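Local structure of DegV family protein (Eubacterium eligens, 3FDJ) at residues D242-K245 with Q246-T250; E127-Q130 with Q131-E134; H45-L48 with D49-K53. The protein is of unknown function but probably binds a fatty acid or similar lipid, like other DegV proteins. All coordinates share one frame; numbering follows the deposited sequence.

Interaction 1: D242-K245 with Q246-T250; sequences DMIK and QAYGT
The ring of Tyr248 offers an edge to the residue one turn earlier: Ile244 O lies near the ring plane, with CD2 3.5 Å from Ile244 O. The same CD2 is 3.9 Å from Ile244 CG2, so carbonyl and methyl of one residue meet one corner of the ring. Beyond the segments, Tyr248 pairs edge-to-face with Tyr221, touches Gln213 and Leu216 of helix 205-219, and sends its hydroxyl to Asp217 in a hydrogen bond. Ile244 brings its methyl here because CG2 stands anti to the backbone N while CG1 lies beside it (chi1 -70°). The same methyl meets Thr250 past the helix end, Ile244 CG2 lying 3.3 Å from Thr250 OG1. The threonine hydroxyl is hydrogen-bonded to Tyr221 OH. These contacts close the C-terminal end of helix 234-248, the helix of a beta-alpha-beta unit that joins the parallel strands 226-230 and 253-257. Gly249, the first residue past the helical conformation, has a positive phi of 78°, and its N donates to Lys245 O at 2.9 Å; this is an alpha-L C-cap. The donor stands above the carbonyl plane, 42° out of it, unlike the donors of the helical bonds preceding it, from Gln246, Ala247 and Tyr248. A water continues the closure by donating to both Thr250 O, at 2.8 Å, and Lys245 O, at 3.3 Å, so Lys245 O receives two donors as the chain turns away. Lys245 packs its aliphatic carbons against Thr250 O, CG coming to 3.5 Å, before its chain bends at chi3. On the flank of the turn, the selenium SE of Met243, a selenomethionine, makes a looser apolar contact with Ala247 CB at 4.5 Å.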
ATOM      1  N   ASP A 242      -2.232  -9.376  17.675  1.00 11.66           N
ATOM      2  CA  ASP A 242      -2.061 -10.142  18.926  1.00 12.64           C
ATOM      3  C   ASP A 242      -1.340 -11.476  18.682  1.00 11.66           C
ATOM      4  O   ASP A 242      -0.468 -11.877  19.464  1.00 10.55           O
ATOM      5  CB  ASP A 242      -3.422 -10.440  19.577  1.00 13.18           C
ATOM      6  CG  ASP A 242      -3.984  -9.250  20.354  1.00 18.85           C
ATOM      7  OD1 ASP A 242      -3.236  -8.287  20.653  1.00 23.25           O
ATOM      8  OD2 ASP A 242      -5.197  -9.271  20.667  1.00 24.73           O
HETATM    9  N   MSE A 243      -1.745 -12.168  17.611  1.00 10.69           N
HETATM   10  CA  MSE A 243      -1.140 -13.434  17.256  1.00 10.73           C
HETATM   11  C   MSE A 243       0.361 -13.260  17.012  1.00 10.73           C
HETATM   12  O   MSE A 243       1.173 -14.061  17.496  1.00 10.20           O
HETATM   13  CB  MSE A 243      -1.812 -14.012  16.009  1.00 11.14           C
HETATM   14  CG  MSE A 243      -1.220 -15.315  15.527  1.00 12.13           C
HETATM   15 SE   MSE A 243       0.326 -15.158  14.323  0.80 13.60          SE
HETATM   16  CE  MSE A 243      -0.513 -14.596  12.648  1.00 10.48           C
ATOM     17  N   ILE A 244       0.722 -12.227  16.252  1.00 10.77           N
ATOM     18  CA  ILE A 244       2.107 -12.012  15.874  1.00 11.00           C
ATOM     19  C   ILE A 244       2.963 -11.612  17.082  1.00 11.70           C
ATOM     20  O   ILE A 244       4.068 -12.113  17.249  1.00 12.08           O
ATOM     21  CB  ILE A 244       2.208 -11.007  14.721  1.00 11.67           C
ATOM     22  CG1 ILE A 244       1.646 -11.663  13.442  1.00 12.44           C
ATOM     23  CG2 ILE A 244       3.644 -10.587  14.496  1.00 13.40           C
ATOM     24  CD1 ILE A 244       1.414 -10.708  12.297  1.00 14.18           C
ATOM     25  N   LYS A 245       2.424 -10.777  17.959  1.00 12.13           N
ATOM     26  CA  LYS A 245       3.126 -10.412  19.194  1.00 13.72           C
ATOM     27  C   LYS A 245       3.429 -11.630  20.030  1.00 13.89           C
ATOM     28  O   LYS A 245       4.541 -11.778  20.536  1.00 13.52           O
ATOM     29  CB  LYS A 245       2.314  -9.420  20.030  1.00 13.77           C
ATOM     30  CG  LYS A 245       2.307  -8.035  19.447  1.00 16.09           C
ATOM     31  CD  LYS A 245       1.705  -7.023  20.404  1.00 21.61           C
ATOM     32  CE  LYS A 245       0.314  -6.624  19.999  1.00 25.12           C
ATOM     33  NZ  LYS A 245      -0.158  -5.489  20.868  1.00 26.93           N
ATOM     34  N   GLN A 246       2.442 -12.504  20.160  1.00 14.45           N
ATOM     35  CA  GLN A 246       2.584 -13.699  20.970  1.00 15.44           C
ATOM     36  C   GLN A 246       3.576 -14.697  20.377  1.00 14.65           C
ATOM     37  O   GLN A 246       4.375 -15.271  21.107  1.00 14.65           O
ATOM     38  CB  GLN A 246       1.211 -14.363  21.188  1.00 15.85           C
ATOM     39  CG  GLN A 246       1.225 -15.657  22.000  1.00 20.12           C
ATOM     40  CD  GLN A 246       1.527 -15.458  23.498  1.00 24.23           C
ATOM     41  OE1 GLN A 246       1.722 -14.333  23.980  1.00 29.10           O
ATOM     42  NE2 GLN A 246       1.587 -16.568  24.232  1.00 27.21           N
ATOM     43  N   ALA A 247       3.504 -14.910  19.068  1.00 13.65           N
ATOM     44  CA  ALA A 247       4.301 -15.946  18.394  1.00 13.41           C
ATOM     45  C   ALA A 247       5.735 -15.506  18.140  1.00 13.28           C
ATOM     46  O   ALA A 247       6.655 -16.322  18.181  1.00 13.39           O
ATOM     47  CB  ALA A 247       3.633 -16.351  17.081  1.00 13.08           C
ATOM     48  N   TYR A 248       5.941 -14.220  17.878  1.00 12.29           N
ATOM     49  CA  TYR A 248       7.268 -13.734  17.477  1.00 12.54           C
ATOM     50  C   TYR A 248       7.900 -12.702  18.409  1.00 12.65           C
ATOM     51  O   TYR A 248       9.054 -12.350  18.223  1.00 13.90           O
ATOM     52  CB  TYR A 248       7.192 -13.151  16.071  1.00 12.10           C
ATOM     53  CG  TYR A 248       6.675 -14.117  15.025  1.00 11.45           C
ATOM     54  CD1 TYR A 248       7.522 -15.037  14.413  1.00 13.47           C
ATOM     55  CD2 TYR A 248       5.351 -14.111  14.649  1.00 10.78           C
ATOM     56  CE1 TYR A 248       7.038 -15.937  13.459  1.00 12.89           C
ATOM     57  CE2 TYR A 248       4.863 -14.993  13.691  1.00 11.23           C
ATOM     58  CZ  TYR A 248       5.708 -15.898  13.102  1.00 12.66           C
ATOM     59  OH  TYR A 248       5.215 -16.763  12.150  1.00 15.73           O
ATOM     60  N   GLY A 249       7.159 -12.199  19.388  1.00 12.44           N
ATOM     61  CA  GLY A 249       7.702 -11.226  20.332  1.00 13.02           C
ATOM     62  C   GLY A 249       7.802  -9.822  19.770  1.00 12.86           C
ATOM     63  O   GLY A 249       8.487  -8.982  20.320  1.00 13.29           O
ATOM     64  N   THR A 250       7.099  -9.568  18.670  1.00 12.77           N
ATOM     65  CA  THR A 250       7.112  -8.264  18.012  1.00 12.73           C
ATOM     66  C   THR A 250       6.692  -7.153  18.970  1.00 13.14           C
ATOM     67  O   THR A 250       5.730  -7.310  19.701  1.00 12.21           O
ATOM     68  CB  THR A 250       6.131  -8.277  16.856  1.00 12.71           C
ATOM     69  OG1 THR A 250       6.344  -9.467  16.087  1.00 11.96           O
ATOM     70  CG2 THR A 250       6.279  -7.018  15.982  1.00 12.52           C
TER
HETATM   71  O   HOH W   1       5.426  -8.950  21.915  1.00 35.95           O

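Interaction 2: E127-Q130 with Q131-E134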
ATOM      1  N   GLU A 127       8.913   4.651   6.184  1.00  8.62           N
ATOM      2  CA  GLU A 127       9.479   4.704   7.517  1.00  9.03           C
ATOM      3  C   GLU A 127      10.987   4.426   7.544  1.00  8.75           C
ATOM      4  O   GLU A 127      11.705   4.952   8.396  1.00  8.40           O
ATOM      5  CB  GLU A 127       8.754   3.775   8.471  1.00  8.39           C
ATOM      6  CG  GLU A 127       7.313   4.200   8.782  1.00 11.61           C
ATOM      7  CD  GLU A 127       6.657   3.272   9.773  1.00 16.35           C
ATOM      8  OE1 GLU A 127       7.395   2.711  10.622  1.00 20.95           O
ATOM      9  OE2 GLU A 127       5.421   3.109   9.727  1.00 17.10           O
ATOM     10  N   GLN A 128      11.456   3.569   6.649  1.00  8.44           N
ATOM     11  CA  GLN A 128      12.875   3.287   6.584  1.00  8.22           C
ATOM     12  C   GLN A 128      13.647   4.462   5.988  1.00  8.14           C
ATOM     13  O   GLN A 128      14.762   4.751   6.437  1.00  7.72           O
ATOM     14  CB  GLN A 128      13.163   2.000   5.816  1.00  8.85           C
ATOM     15  CG  GLN A 128      14.615   1.572   5.882  1.00  9.51           C
ATOM     16  CD  GLN A 128      15.105   1.199   7.270  1.00 14.60           C
ATOM     17  OE1 GLN A 128      14.327   0.946   8.197  1.00 16.10           O
ATOM     18  NE2 GLN A 128      16.420   1.173   7.417  1.00 17.73           N
ATOM     19  N   LEU A 129      13.052   5.136   5.005  1.00  7.31           N
ATOM     20  CA  LEU A 129      13.625   6.343   4.432  1.00  7.24           C
ATOM     21  C   LEU A 129      13.753   7.380   5.556  1.00  8.31           C
ATOM     22  O   LEU A 129      14.825   7.998   5.735  1.00  8.38           O
ATOM     23  CB  LEU A 129      12.773   6.884   3.299  1.00  6.42           C
ATOM     24  CG  LEU A 129      12.797   6.067   1.996  1.00  8.28           C
ATOM     25  CD1 LEU A 129      11.679   6.552   1.058  1.00  9.75           C
ATOM     26  CD2 LEU A 129      14.210   6.119   1.374  1.00  7.56           C
ATOM     27  N   GLN A 130      12.687   7.519   6.348  1.00  8.23           N
ATOM     28  CA  GLN A 130      12.708   8.445   7.465  1.00  8.59           C
ATOM     29  C   GLN A 130      13.815   8.117   8.457  1.00  8.63           C
ATOM     30  O   GLN A 130      14.584   8.999   8.850  1.00  8.51           O
ATOM     31  CB  GLN A 130      11.362   8.439   8.189  1.00  8.96           C
ATOM     32  CG  GLN A 130      11.407   9.191   9.518  1.00 11.47           C
ATOM     33  CD  GLN A 130      10.046   9.281  10.164  1.00 14.70           C
ATOM     34  OE1 GLN A 130       9.094   8.638   9.714  1.00 14.71           O
ATOM     35  NE2 GLN A 130       9.942  10.098  11.199  1.00 16.22           N
ATOM     36  N   GLN A 131      13.906   6.850   8.851  1.00  8.44           N
ATOM     37  CA  GLN A 131      14.950   6.408   9.776  1.00  9.32           C
ATOM     38  C   GLN A 131      16.369   6.735   9.261  1.00  8.99           C
ATOM     39  O   GLN A 131      17.223   7.222  10.019  1.00  8.52           O
ATOM     40  CB  GLN A 131      14.835   4.911  10.059  1.00  9.89           C
ATOM     41  CG  GLN A 131      15.773   4.459  11.157  1.00 13.66           C
ATOM     42  CD  GLN A 131      15.656   2.993  11.439  1.00 19.03           C
ATOM     43  OE1 GLN A 131      14.563   2.492  11.740  1.00 21.78           O
ATOM     44  NE2 GLN A 131      16.776   2.275  11.322  1.00 22.81           N
HETATM   45  N   MSE A 132      16.625   6.473   7.983  1.00  9.45           N
HETATM   46  CA  MSE A 132      17.952   6.747   7.428  1.00  9.98           C
HETATM   47  C   MSE A 132      18.253   8.237   7.353  1.00 10.45           C
HETATM   48  O   MSE A 132      19.382   8.666   7.633  1.00 10.60           O
HETATM   49  CB  MSE A 132      18.118   6.064   6.072  1.00 10.43           C
HETATM   50  CG  MSE A 132      18.197   4.558   6.208  1.00 12.29           C
HETATM   51 SE   MSE A 132      18.683   3.787   4.456  0.80 22.11          SE
HETATM   52  CE  MSE A 132      17.142   3.823   3.774  1.00  6.92           C
ATOM     53  N   ILE A 133      17.248   9.027   7.009  1.00 10.41           N
ATOM     54  CA  ILE A 133      17.375  10.476   7.039  1.00 11.50           C
ATOM     55  C   ILE A 133      17.703  10.960   8.457  1.00 12.12           C
ATOM     56  O   ILE A 133      18.594  11.804   8.642  1.00 11.93           O
ATOM     57  CB  ILE A 133      16.106  11.161   6.492  1.00 11.53           C
ATOM     58  CG1 ILE A 133      15.979  10.882   4.999  1.00 11.87           C
ATOM     59  CG2 ILE A 133      16.136  12.694   6.761  1.00 13.11           C
ATOM     60  CD1 ILE A 133      14.631  11.290   4.392  1.00 12.64           C
ATOM     61  N   GLU A 134      17.016  10.415   9.458  1.00 12.12           N
ATOM     62  CA  GLU A 134      17.260  10.796  10.847  1.00 13.37           C
ATOM     63  C   GLU A 134      18.630  10.347  11.349  1.00 13.56           C
ATOM     64  O   GLU A 134      19.206  10.975  12.238  1.00 13.58           O
ATOM     65  CB  GLU A 134      16.161  10.240  11.745  1.00 13.87           C
ATOM     66  CG  GLU A 134      14.812  10.867  11.440  1.00 16.84           C
ATOM     67  CD  GLU A 134      13.684  10.280  12.256  1.00 22.93           C
ATOM     68  OE1 GLU A 134      13.824   9.131  12.745  1.00 26.17           O
ATOM     69  OE2 GLU A 134      12.650  10.970  12.397  1.00 26.47           O
TER
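The last two turns of helix 120-134 are amphipathic, with Leu129 and Ile133 turned to the sheet that contains strands 5-9 and 77-82; Leu129 and Met132 are buried, the glutamines are partly exposed, and Glu134 lies at the surface. Regular i to i+4 backbone bonds run through the segment, from Gln131 N to Glu127 O through to Glu134 N to Gln130 O. Ile133 packs closely on the preceding turn, CG1 lying 3.2 Å from Leu129 O. Met132, a selenomethionine, bends at its last torsion (chi3 -81°), which turns CE back along the helix to 4.0 Å from Gln128 CG and 4.4 Å from Leu129 CD2. Ile142 of helix 139-150 touches Leu129, Met132 and Ile133, extending this apolar patch. The amides of Gln128 and Gln131 are near neighbours without bonding: their planes are 66° apart and Gln128 OE1 is 3.9 Å from Gln131 OE1, while Gln131 NE2 is held by Glu135. Gln130 stretches out fully, CG opposite the backbone N, and its NE2 donates both to Arg18 O in a preceding loop and to Glu134. With an alanine in place of Gln130 the amide is gone, and Arg18 O and the Glu134 carboxylate are likely to lose this shared donor. The amide and carboxylate planes are 73° apart: Glu134 OE2 lies in the amide plane of Gln130, 3.1 Å from Gln130 NE2, yet is itself approached from above its carboxylate plane.

Interaction 3: H45-L48 with D49-K53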
ATOM      1  N   HIS A  45     -16.427   5.437   4.249  1.00 14.73           N
ATOM      2  CA  HIS A  45     -17.601   4.646   4.626  1.00 14.68           C
ATOM      3  C   HIS A  45     -18.755   4.897   3.655  1.00 14.89           C
ATOM      4  O   HIS A  45     -19.410   3.963   3.187  1.00 14.10           O
ATOM      5  CB  HIS A  45     -18.012   4.974   6.063  1.00 15.46           C
ATOM      6  CG  HIS A  45     -19.139   4.131   6.576  1.00 16.59           C
ATOM      7  ND1 HIS A  45     -18.964   2.825   6.982  1.00 18.65           N
ATOM      8  CD2 HIS A  45     -20.456   4.401   6.734  1.00 18.85           C
ATOM      9  CE1 HIS A  45     -20.126   2.324   7.365  1.00 19.37           C
ATOM     10  NE2 HIS A  45     -21.048   3.260   7.227  1.00 20.36           N
ATOM     11  N   ARG A  46     -18.980   6.168   3.325  1.00 14.71           N
ATOM     12  CA  ARG A  46     -19.974   6.550   2.336  1.00 14.87           C
ATOM     13  C   ARG A  46     -19.656   5.984   0.939  1.00 14.58           C
ATOM     14  O   ARG A  46     -20.544   5.492   0.234  1.00 14.11           O
ATOM     15  CB  ARG A  46     -20.096   8.083   2.273  1.00 14.88           C
ATOM     16  CG  ARG A  46     -20.955   8.595   1.127  1.00 16.80           C
ATOM     17  CD  ARG A  46     -21.120  10.121   1.157  1.00 18.94           C
ATOM     18  NE  ARG A  46     -21.899  10.581   0.010  1.00 19.78           N
ATOM     19  CZ  ARG A  46     -21.422  10.790  -1.218  1.00 21.24           C
ATOM     20  NH1 ARG A  46     -20.139  10.599  -1.511  1.00 20.35           N
ATOM     21  NH2 ARG A  46     -22.247  11.197  -2.177  1.00 21.36           N
HETATM   22  N   MSE A  47     -18.392   6.073   0.533  1.00 14.51           N
HETATM   23  CA  MSE A  47     -17.996   5.561  -0.772  1.00 14.01           C
HETATM   24  C   MSE A  47     -18.268   4.060  -0.868  1.00 14.13           C
HETATM   25  O   MSE A  47     -18.793   3.585  -1.869  1.00 13.88           O
HETATM   26  CB  MSE A  47     -16.510   5.823  -1.031  1.00 13.61           C
HETATM   27  CG  MSE A  47     -16.063   5.384  -2.412  1.00 13.03           C
HETATM   28 SE   MSE A  47     -14.136   5.509  -2.620  0.80 13.72          SE
HETATM   29  CE  MSE A  47     -13.575   4.040  -1.446  1.00 14.06           C
ATOM     30  N   LEU A  48     -17.882   3.315   0.163  1.00 14.51           N
ATOM     31  CA  LEU A  48     -18.099   1.871   0.168  1.00 14.90           C
ATOM     32  C   LEU A  48     -19.596   1.538   0.108  1.00 15.36           C
ATOM     33  O   LEU A  48     -19.991   0.583  -0.567  1.00 14.68           O
ATOM     34  CB  LEU A  48     -17.458   1.232   1.399  1.00 15.10           C
ATOM     35  CG  LEU A  48     -15.921   1.265   1.454  1.00 14.57           C
ATOM     36  CD1 LEU A  48     -15.430   0.756   2.800  1.00 15.51           C
ATOM     37  CD2 LEU A  48     -15.328   0.464   0.319  1.00 14.83           C
ATOM     38  N   ASP A  49     -20.417   2.311   0.821  1.00 16.27           N
ATOM     39  CA  ASP A  49     -21.865   2.119   0.775  1.00 17.31           C
ATOM     40  C   ASP A  49     -22.391   2.369  -0.637  1.00 17.46           C
ATOM     41  O   ASP A  49     -23.242   1.632  -1.122  1.00 17.57           O
ATOM     42  CB  ASP A  49     -22.598   3.041   1.777  1.00 17.90           C
ATOM     43  CG  ASP A  49     -22.531   2.540   3.236  1.00 20.38           C
ATOM     44  OD1 ASP A  49     -21.932   1.475   3.519  1.00 22.92           O
ATOM     45  OD2 ASP A  49     -23.095   3.229   4.123  1.00 24.92           O
ATOM     46  N   ILE A  50     -21.882   3.403  -1.300  1.00 17.63           N
ATOM     47  CA  ILE A  50     -22.309   3.712  -2.661  1.00 18.11           C
ATOM     48  C   ILE A  50     -21.925   2.580  -3.609  1.00 19.04           C
ATOM     49  O   ILE A  50     -22.756   2.115  -4.407  1.00 18.38           O
ATOM     50  CB  ILE A  50     -21.736   5.059  -3.160  1.00 17.70           C
ATOM     51  CG1 ILE A  50     -22.468   6.221  -2.485  1.00 17.97           C
ATOM     52  CG2 ILE A  50     -21.872   5.192  -4.659  1.00 17.20           C
ATOM     53  CD1 ILE A  50     -21.803   7.564  -2.723  1.00 17.21           C
ATOM     54  N   LEU A  51     -20.683   2.115  -3.496  1.00 19.81           N
ATOM     55  CA  LEU A  51     -20.196   1.063  -4.377  1.00 21.09           C
ATOM     56  C   LEU A  51     -20.912  -0.266  -4.179  1.00 22.08           C
ATOM     57  O   LEU A  51     -21.195  -0.948  -5.150  1.00 22.80           O
ATOM     58  CB  LEU A  51     -18.688   0.873  -4.226  1.00 20.62           C
ATOM     59  CG  LEU A  51     -17.898   2.074  -4.727  1.00 20.18           C
ATOM     60  CD1 LEU A  51     -16.465   1.985  -4.279  1.00 19.62           C
ATOM     61  CD2 LEU A  51     -17.994   2.214  -6.230  1.00 22.24           C
ATOM     62  N   GLU A  52     -21.204  -0.635  -2.937  0.50 22.81           N
ATOM     63  CA  GLU A  52     -21.863  -1.922  -2.673  0.50 23.59           C
ATOM     64  C   GLU A  52     -23.251  -2.043  -3.294  0.50 24.05           C
ATOM     65  O   GLU A  52     -23.719  -3.155  -3.536  0.50 24.45           O
ATOM     66  CB  GLU A  52     -21.912  -2.226  -1.170  0.50 23.71           C
ATOM     67  CG  GLU A  52     -20.806  -3.190  -0.740  0.50 23.97           C
ATOM     68  CD  GLU A  52     -20.584  -3.221   0.759  0.50 24.33           C
ATOM     69  OE1 GLU A  52     -21.371  -2.607   1.503  0.50 24.86           O
ATOM     70  OE2 GLU A  52     -19.610  -3.860   1.196  0.50 24.40           O
ATOM     71  N   LYS A  53     -23.901  -0.912  -3.559  1.00 24.36           N
ATOM     72  CA  LYS A  53     -25.208  -0.917  -4.237  1.00 25.27           C
ATOM     73  C   LYS A  53     -25.167  -0.272  -5.627  1.00 25.29           C
ATOM     74  O   LYS A  53     -26.206  -0.077  -6.252  1.00 25.75           O
ATOM     75  CB  LYS A  53     -26.309  -0.292  -3.348  1.00 25.61           C
ATOM     76  CG  LYS A  53     -26.057   1.135  -2.874  1.00 27.20           C
ATOM     77  CD  LYS A  53     -27.351   1.831  -2.414  1.00 30.50           C
ATOM     78  CE  LYS A  53     -27.625   1.662  -0.912  1.00 32.03           C
ATOM     79  NZ  LYS A  53     -26.703   2.501  -0.067  1.00 32.99           N
TER
HETATM   80  O   HOH W   2     -24.215   2.299   6.389  1.00 36.62           O
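Arg46 and Ile50 meet face-on: the delta methyl of Ile50 sits over the centre of the guanidinium, CD1 being 3.6 Å from Arg46 CZ. The arginine chain is extended as far as NE and then turns (chi4 -82°), which presents the flat group to the methyl while NH1 forms a salt bridge with Glu34. On another flank the carboxylate of Asp49 is inclined 64° to the His45 ring. Its OD1 lies over one ring face, offset toward the rim, and OD2 is 3.7 Å from His45 NE2. A water links the two, donating to Asp49 OD2 at 2.7 Å and reaching His45 NE2 through a weak bond of 3.4 Å. Both side chains have firmer partners outside: His45 ND1 bonds to Glu232, and Asp49 OD1 forms a salt bridge with Arg268. Met47, a selenomethionine, and Leu51 instead run side by side in the same direction, with Met47 CG 3.9 Å from Leu51 CD1. Phe36 of strand 35-37 touches Met47, Arg46 and Ile50, whereas Leu48 meets Val231 and Arg268. The pattern is that of a short amphipathic helix, 44-52, linking strands 35-37 and 59-61 of one sheet and meeting loops that adjoin the other.

In the fold
Each contact has two buried residues, but interaction 1 has five exposed ones, interaction 3 three and interaction 2 one. Interaction 2 lies within one helix, its apolar side against the sheet containing strands 5-9 and 77-82, whereas interaction 1 runs past the end of a helix of the second sheet, closed by glycine and water. Outside their segments, interactions 2 and 3 both reach charged partners: Glu127 meets Arg227, Arg123 and Lys225, while Arg46 meets Glu34 and Asp49 meets Arg268. Their centres are about 36 Å apart, on opposite sides of the chain's centre, yet through Arg227 and, from His45, Glu232 both reach the strand 226-230 region leading into the helix of interaction 1.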